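Local coordinates for protein glycogen synthase (Cyanobacterium sp. CLg1, PDB 6GNF) that belongs to the two-domain GT-B glycosyltransferases as a starch or bacterial glycogen synthase and holds adenosine-5'-diphosphate and a glycan in its pockets, at residues A[326-331]-A[513-518]; A[428-433]-A[468-473]. One frame throughout, in Å; residues are numbered along the deposited sequence.

Contact 1 (A[326-331]-A[513-518])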
loop_
_atom_site.group_PDB
_atom_site.type_symbol
_atom_site.label_atom_id
_atom_site.label_comp_id
_atom_site.label_asym_id
_atom_site.label_seq_id
_atom_site.Cartn_x
_atom_site.Cartn_y
_atom_site.Cartn_z
ATOM N N THR A 326 13.443 29.126 0.891
ATOM C CA THR A 326 14.152 29.184 -0.393
ATOM C C THR A 326 13.411 28.473 -1.522
ATOM O O THR A 326 14.009 28.116 -2.535
ATOM C CB THR A 326 15.571 28.595 -0.276
ATOM O OG1 THR A 326 15.493 27.188 -0.021
ATOM C CG2 THR A 326 16.339 29.276 0.847
ATOM N N ILE A 327 12.121 28.224 -1.325
ATOM C CA ILE A 327 11.319 27.500 -2.307
ATOM C C ILE A 327 11.292 28.177 -3.685
ATOM O O ILE A 327 11.283 27.499 -4.711
ATOM C CB ILE A 327 9.874 27.288 -1.803
ATOM C CG1 ILE A 327 9.113 26.350 -2.743
ATOM C CG2 ILE A 327 9.137 28.623 -1.665
ATOM C CD1 ILE A 327 7.758 25.915 -2.227
ATOM N N ASN A 328 11.277 29.504 -3.716
ATOM C CA ASN A 328 11.236 30.223 -4.989
ATOM C C ASN A 328 12.480 30.000 -5.853
ATOM O O ASN A 328 12.388 30.004 -7.082
ATOM C CB ASN A 328 11.033 31.722 -4.761
ATOM C CG ASN A 328 9.625 32.064 -4.299
ATOM O OD1 ASN A 328 8.680 31.295 -4.472
ATOM N ND2 ASN A 328 9.479 33.248 -3.722
ATOM N N SER A 329 13.636 29.822 -5.216
ATOM C CA SER A 329 14.876 29.495 -5.927
ATOM C C SER A 329 14.941 27.999 -6.280
ATOM O O SER A 329 14.778 27.607 -7.435
ATOM C CB SER A 329 16.101 29.879 -5.084
ATOM O OG SER A 329 15.962 31.169 -4.525
ATOM N N GLY A 330 15.097 27.160 -5.265
ATOM C CA GLY A 330 15.406 25.746 -5.462
ATOM C C GLY A 330 14.355 24.956 -6.224
ATOM O O GLY A 330 14.687 24.059 -7.001
ATOM N N LYS A 331 13.085 25.253 -5.973
ATOM C CA LYS A 331 12.008 24.536 -6.640
ATOM C C LYS A 331 11.890 24.914 -8.111
ATOM O O LYS A 331 11.520 24.076 -8.922
ATOM C CB LYS A 331 10.670 24.741 -5.927
ATOM C CG LYS A 331 9.718 23.574 -6.118
ATOM C CD LYS A 331 8.387 23.795 -5.421
ATOM C CE LYS A 331 7.583 22.508 -5.346
ATOM N NZ LYS A 331 7.197 22.000 -6.685
ATOM N N LYS A 513 0.950 30.825 -1.085
ATOM C CA LYS A 513 0.552 30.529 0.286
ATOM C C LYS A 513 0.234 29.046 0.466
ATOM O O LYS A 513 0.614 28.452 1.476
ATOM C CB LYS A 513 -0.659 31.368 0.693
ATOM C CG LYS A 513 -0.999 31.285 2.175
ATOM C CD LYS A 513 -2.328 31.959 2.478
ATOM C CE LYS A 513 -2.543 32.132 3.974
ATOM N NZ LYS A 513 -2.515 30.835 4.703
ATOM N N MET A 514 -0.451 28.459 -0.515
ATOM C CA MET A 514 -0.833 27.047 -0.456
ATOM C C MET A 514 0.396 26.134 -0.384
ATOM O O MET A 514 0.379 25.108 0.309
ATOM C CB MET A 514 -1.722 26.668 -1.649
ATOM C CG MET A 514 -2.383 25.301 -1.521
ATOM S SD MET A 514 -3.653 24.944 -2.761
ATOM C CE MET A 514 -5.070 25.803 -2.087
ATOM N N ARG A 515 1.456 26.492 -1.101
ATOM C CA ARG A 515 2.700 25.725 -1.053
ATOM C C ARG A 515 3.341 25.771 0.326
ATOM O O ARG A 515 3.835 24.768 0.807
ATOM C CB ARG A 515 3.698 26.249 -2.081
ATOM C CG ARG A 515 3.234 26.104 -3.519
ATOM C CD ARG A 515 4.374 26.347 -4.490
ATOM N NE ARG A 515 5.080 27.596 -4.215
ATOM C CZ ARG A 515 6.118 28.029 -4.919
ATOM N NH1 ARG A 515 6.708 29.176 -4.604
ATOM N NH2 ARG A 515 6.572 27.325 -5.949
ATOM N N LEU A 516 3.384 26.958 0.919
ATOM C CA LEU A 516 3.945 27.124 2.256
ATOM C C LEU A 516 3.120 26.364 3.278
ATOM O O LEU A 516 3.684 25.719 4.163
ATOM C CB LEU A 516 4.049 28.611 2.630
ATOM C CG LEU A 516 5.368 29.335 2.311
ATOM C CD1 LEU A 516 6.030 28.840 1.030
ATOM C CD2 LEU A 516 5.147 30.840 2.244
ATOM N N ASP A 517 1.795 26.406 3.127
ATOM C CA ASP A 517 0.886 25.675 4.018
ATOM C C ASP A 517 1.093 24.168 3.885
ATOM O O ASP A 517 1.076 23.444 4.882
ATOM C CB ASP A 517 -0.582 26.021 3.728
ATOM C CG ASP A 517 -0.955 27.432 4.160
ATOM O OD1 ASP A 517 -0.036 28.185 4.538
ATOM O OD2 ASP A 517 -2.152 27.797 4.106
ATOM N N CYS A 518 1.306 23.711 2.653
ATOM C CA CYS A 518 1.626 22.321 2.397
ATOM C C CYS A 518 2.926 21.928 3.085
ATOM O O CYS A 518 2.983 20.887 3.726
ATOM C CB CYS A 518 1.739 22.044 0.894
ATOM S SG CYS A 518 0.153 21.837 0.047
#
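I327 and R515 form the centre of this meeting of two helices, whose segments run nearly at right angles (84°) with their axes 12.7 Å apart at closest. Long side chains fill that wide separation. The apolar part is carried by I327: with CG1 anti to the backbone N, its branch extends toward 513-518 and lays CD1 over one face of the R515 guanidinium, 3.7 Å from NE. The other branch, CG2, touches CD1 of L516 at 4.1 Å. R515 crosses the gap with its chain bent about the CG–CD bond, which brings its flat end against the first turn of the opposite helix.

The polar part lies at the edge of the same guanidinium. NH1 of R515 donates to OD1 of N328 at 2.9 Å; OD1 lies in the guanidinium plane, but the N-H...O angle is only 121°, so the bond is bent and weak. The amide and guanidinium planes are 30° apart. K331 adds its aliphatic chain, CD coming within 4.0 Å of NH2 of R515, while its NZ turns elsewhere and bonds to A422 O and T448 OG1.

The contact joins the start of helix 327-341 to helix 509-520, where M519 also meets I327 and K512 meets N328; R515 and M514 rest on I449 of strand 449-452.

Contact 2 (A[428-433]-A[468-473])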
loop_
_atom_site.group_PDB
_atom_site.type_symbol
_atom_site.label_atom_id
_atom_site.label_comp_id
_atom_site.label_asym_id
_atom_site.label_seq_id
_atom_site.Cartn_x
_atom_site.Cartn_y
_atom_site.Cartn_z
ATOM N N LEU A 428 -0.907 14.877 -9.311
ATOM C CA LEU A 428 -2.182 14.486 -9.901
ATOM C C LEU A 428 -2.508 13.027 -9.600
ATOM O O LEU A 428 -1.773 12.128 -10.021
ATOM C CB LEU A 428 -2.101 14.700 -11.410
ATOM C CG LEU A 428 -3.362 14.574 -12.258
ATOM C CD1 LEU A 428 -4.326 15.704 -11.953
ATOM C CD2 LEU A 428 -2.994 14.581 -13.735
ATOM N N MET A 429 -3.589 12.797 -8.846
ATOM C CA MET A 429 -4.007 11.448 -8.450
ATOM C C MET A 429 -5.491 11.197 -8.734
ATOM O O MET A 429 -6.327 11.304 -7.832
ATOM C CB MET A 429 -3.744 11.233 -6.960
ATOM C CG MET A 429 -2.299 11.464 -6.545
ATOM S SD MET A 429 -2.062 11.180 -4.786
ATOM C CE MET A 429 -2.303 9.419 -4.691
ATOM N N PRO A 430 -5.822 10.800 -9.973
ATOM C CA PRO A 430 -7.201 10.505 -10.353
ATOM C C PRO A 430 -7.622 9.087 -9.964
ATOM O O PRO A 430 -8.071 8.312 -10.813
ATOM C CB PRO A 430 -7.166 10.670 -11.872
ATOM C CG PRO A 430 -5.802 10.212 -12.243
ATOM C CD PRO A 430 -4.902 10.642 -11.114
ATOM N N SER A 431 -7.480 8.759 -8.683
ATOM C CA SER A 431 -7.767 7.417 -8.202
ATOM C C SER A 431 -9.267 7.135 -8.204
ATOM O O SER A 431 -10.070 8.006 -7.892
ATOM C CB SER A 431 -7.209 7.220 -6.788
ATOM O OG SER A 431 -5.809 7.433 -6.765
ATOM N N ARG A 432 -9.632 5.904 -8.551
ATOM C CA ARG A 432 -11.015 5.445 -8.471
ATOM C C ARG A 432 -11.375 5.003 -7.054
ATOM O O ARG A 432 -12.529 5.077 -6.653
ATOM C CB ARG A 432 -11.259 4.307 -9.460
ATOM C CG ARG A 432 -11.163 4.748 -10.914
ATOM C CD ARG A 432 -11.560 3.638 -11.867
ATOM N NE ARG A 432 -11.680 4.125 -13.247
ATOM C CZ ARG A 432 -10.705 4.142 -14.159
ATOM N NH1 ARG A 432 -9.489 3.695 -13.878
ATOM N NH2 ARG A 432 -10.953 4.616 -15.372
ATOM N N PHE A 433 -10.397 4.489 -6.323
ATOM C CA PHE A 433 -10.507 4.306 -4.877
ATOM C C PHE A 433 -9.096 4.407 -4.299
ATOM O O PHE A 433 -8.116 4.094 -4.989
ATOM C CB PHE A 433 -11.164 2.968 -4.535
ATOM C CG PHE A 433 -10.479 1.783 -5.151
ATOM C CD1 PHE A 433 -10.776 1.389 -6.449
ATOM C CD2 PHE A 433 -9.529 1.060 -4.435
ATOM C CE1 PHE A 433 -10.146 0.295 -7.023
ATOM C CE2 PHE A 433 -8.892 -0.034 -5.003
ATOM C CZ PHE A 433 -9.199 -0.413 -6.301
ATOM N N PHE A 468 -6.712 20.580 -4.083
ATOM C CA PHE A 468 -8.003 20.603 -4.773
ATOM C C PHE A 468 -8.543 19.208 -5.049
ATOM O O PHE A 468 -7.776 18.288 -5.308
ATOM C CB PHE A 468 -7.865 21.340 -6.103
ATOM C CG PHE A 468 -7.363 22.741 -5.966
ATOM C CD1 PHE A 468 -6.007 23.011 -5.989
ATOM C CD2 PHE A 468 -8.250 23.792 -5.808
ATOM C CE1 PHE A 468 -5.541 24.310 -5.861
ATOM C CE2 PHE A 468 -7.796 25.094 -5.686
ATOM C CZ PHE A 468 -6.439 25.353 -5.710
ATOM N N LEU A 469 -9.868 19.081 -5.025
ATOM C CA LEU A 469 -10.549 17.831 -5.339
ATOM C C LEU A 469 -11.120 17.854 -6.755
ATOM O O LEU A 469 -11.686 18.862 -7.190
ATOM C CB LEU A 469 -11.700 17.577 -4.366
ATOM C CG LEU A 469 -11.364 17.448 -2.884
ATOM C CD1 LEU A 469 -12.602 16.986 -2.115
ATOM C CD2 LEU A 469 -10.210 16.488 -2.645
ATOM N N MET A 470 -11.010 16.715 -7.430
ATOM C CA MET A 470 -11.682 16.484 -8.700
ATOM C C MET A 470 -13.125 16.075 -8.424
ATOM O O MET A 470 -13.532 15.908 -7.273
ATOM C CB MET A 470 -11.046 15.304 -9.434
ATOM C CG MET A 470 -9.554 15.378 -9.654
ATOM S SD MET A 470 -8.935 13.790 -10.221
ATOM C CE MET A 470 -7.199 14.199 -10.368
ATOM N N ASN A 471 -13.887 15.861 -9.490
ATOM C CA ASN A 471 -15.122 15.107 -9.366
ATOM C C ASN A 471 -14.760 13.625 -9.336
ATOM O O ASN A 471 -13.621 13.252 -9.614
ATOM C CB ASN A 471 -16.082 15.419 -10.515
ATOM C CG ASN A 471 -16.666 16.818 -10.431
ATOM O OD1 ASN A 471 -16.696 17.430 -9.368
ATOM N ND2 ASN A 471 -17.165 17.316 -11.557
ATOM N N LYS A 472 -15.728 12.790 -8.984
ATOM C CA LYS A 472 -15.509 11.351 -8.835
ATOM C C LYS A 472 -15.109 10.693 -10.155
ATOM O O LYS A 472 -15.705 10.962 -11.185
ATOM C CB LYS A 472 -16.789 10.700 -8.304
ATOM C CG LYS A 472 -16.666 9.227 -7.976
ATOM C CD LYS A 472 -18.030 8.636 -7.657
ATOM C CE LYS A 472 -17.940 7.143 -7.405
ATOM N NZ LYS A 472 -17.141 6.834 -6.183
ATOM N N ILE A 473 -14.103 9.829 -10.110
ATOM C CA ILE A 473 -13.690 9.056 -11.278
ATOM C C ILE A 473 -14.473 7.748 -11.246
ATOM O O ILE A 473 -14.253 6.933 -10.361
ATOM C CB ILE A 473 -12.173 8.748 -11.268
ATOM C CG1 ILE A 473 -11.347 10.016 -10.990
ATOM C CG2 ILE A 473 -11.746 8.106 -12.584
ATOM C CD1 ILE A 473 -11.517 11.129 -12.003
HETATM O O HOH W 1 -12.751 8.842 -7.867
HETATM O O HOH W 2 -14.339 6.525 -7.903
#
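The loop leaving strand 426-429, in the parallel sheet of the C-terminal Rossmann-like domain of the GT-B fold, packs here against the chain that follows strand 468-469. P430 is the centre of an inverse gamma turn, with a weak S431 N to M429 O bond across it. The extended side chain of M470 packs against L428 and P430: its CE lies 3.6 Å from L428 CD1 and 3.8 Å from P430 CB, and the side chains of L428 and M470 cross at about a right angle. Farther along, I473 turns both branches to the loop. CG1 sits 3.7 Å from the carbonyl O of P430, and CG2, anti to the backbone N, touches R432 CG at 3.8 Å and lies over one face of its guanidinium.

No direct hydrogen bond joins the segments; water does so instead. Water 1 is hydrogen-bonded to S431 O and accepts from I473 N, both at 2.8 Å, while water 2 lies between R432 O and I473 O.

Helix 365-370 covers the contact through I368, against L428 and P430, and V367, against R432 and I473; D366 forms a salt bridge with R432 NH1, which also bonds to N361 O. Helix 485-503 meets L428 and M470, and M429 turns to helix 439-445, near the bound adenosine-5'-diphosphate.

From the N terminus the chain first builds the nine-stranded mixed sheet, then enters helix 327-341, whose first turn supplies one side of contact 1. It next forms the six-stranded parallel sheet, and within this passage contact 2 closes a short loop, from 428-433 to 468-473, containing helix 439-445, strand 449-452 and helix 457-461. Helix 485-503 follows, and helix 509-520 then closes the far longer loop of contact 1, which encloses contact 2 entirely. Their centres lie about 24 Å apart, yet the two meet directly: M514 SD packs on F468 CE1 at 3.7 Å, joining helix 509-520 to an edge strand of the parallel sheet, 468-469.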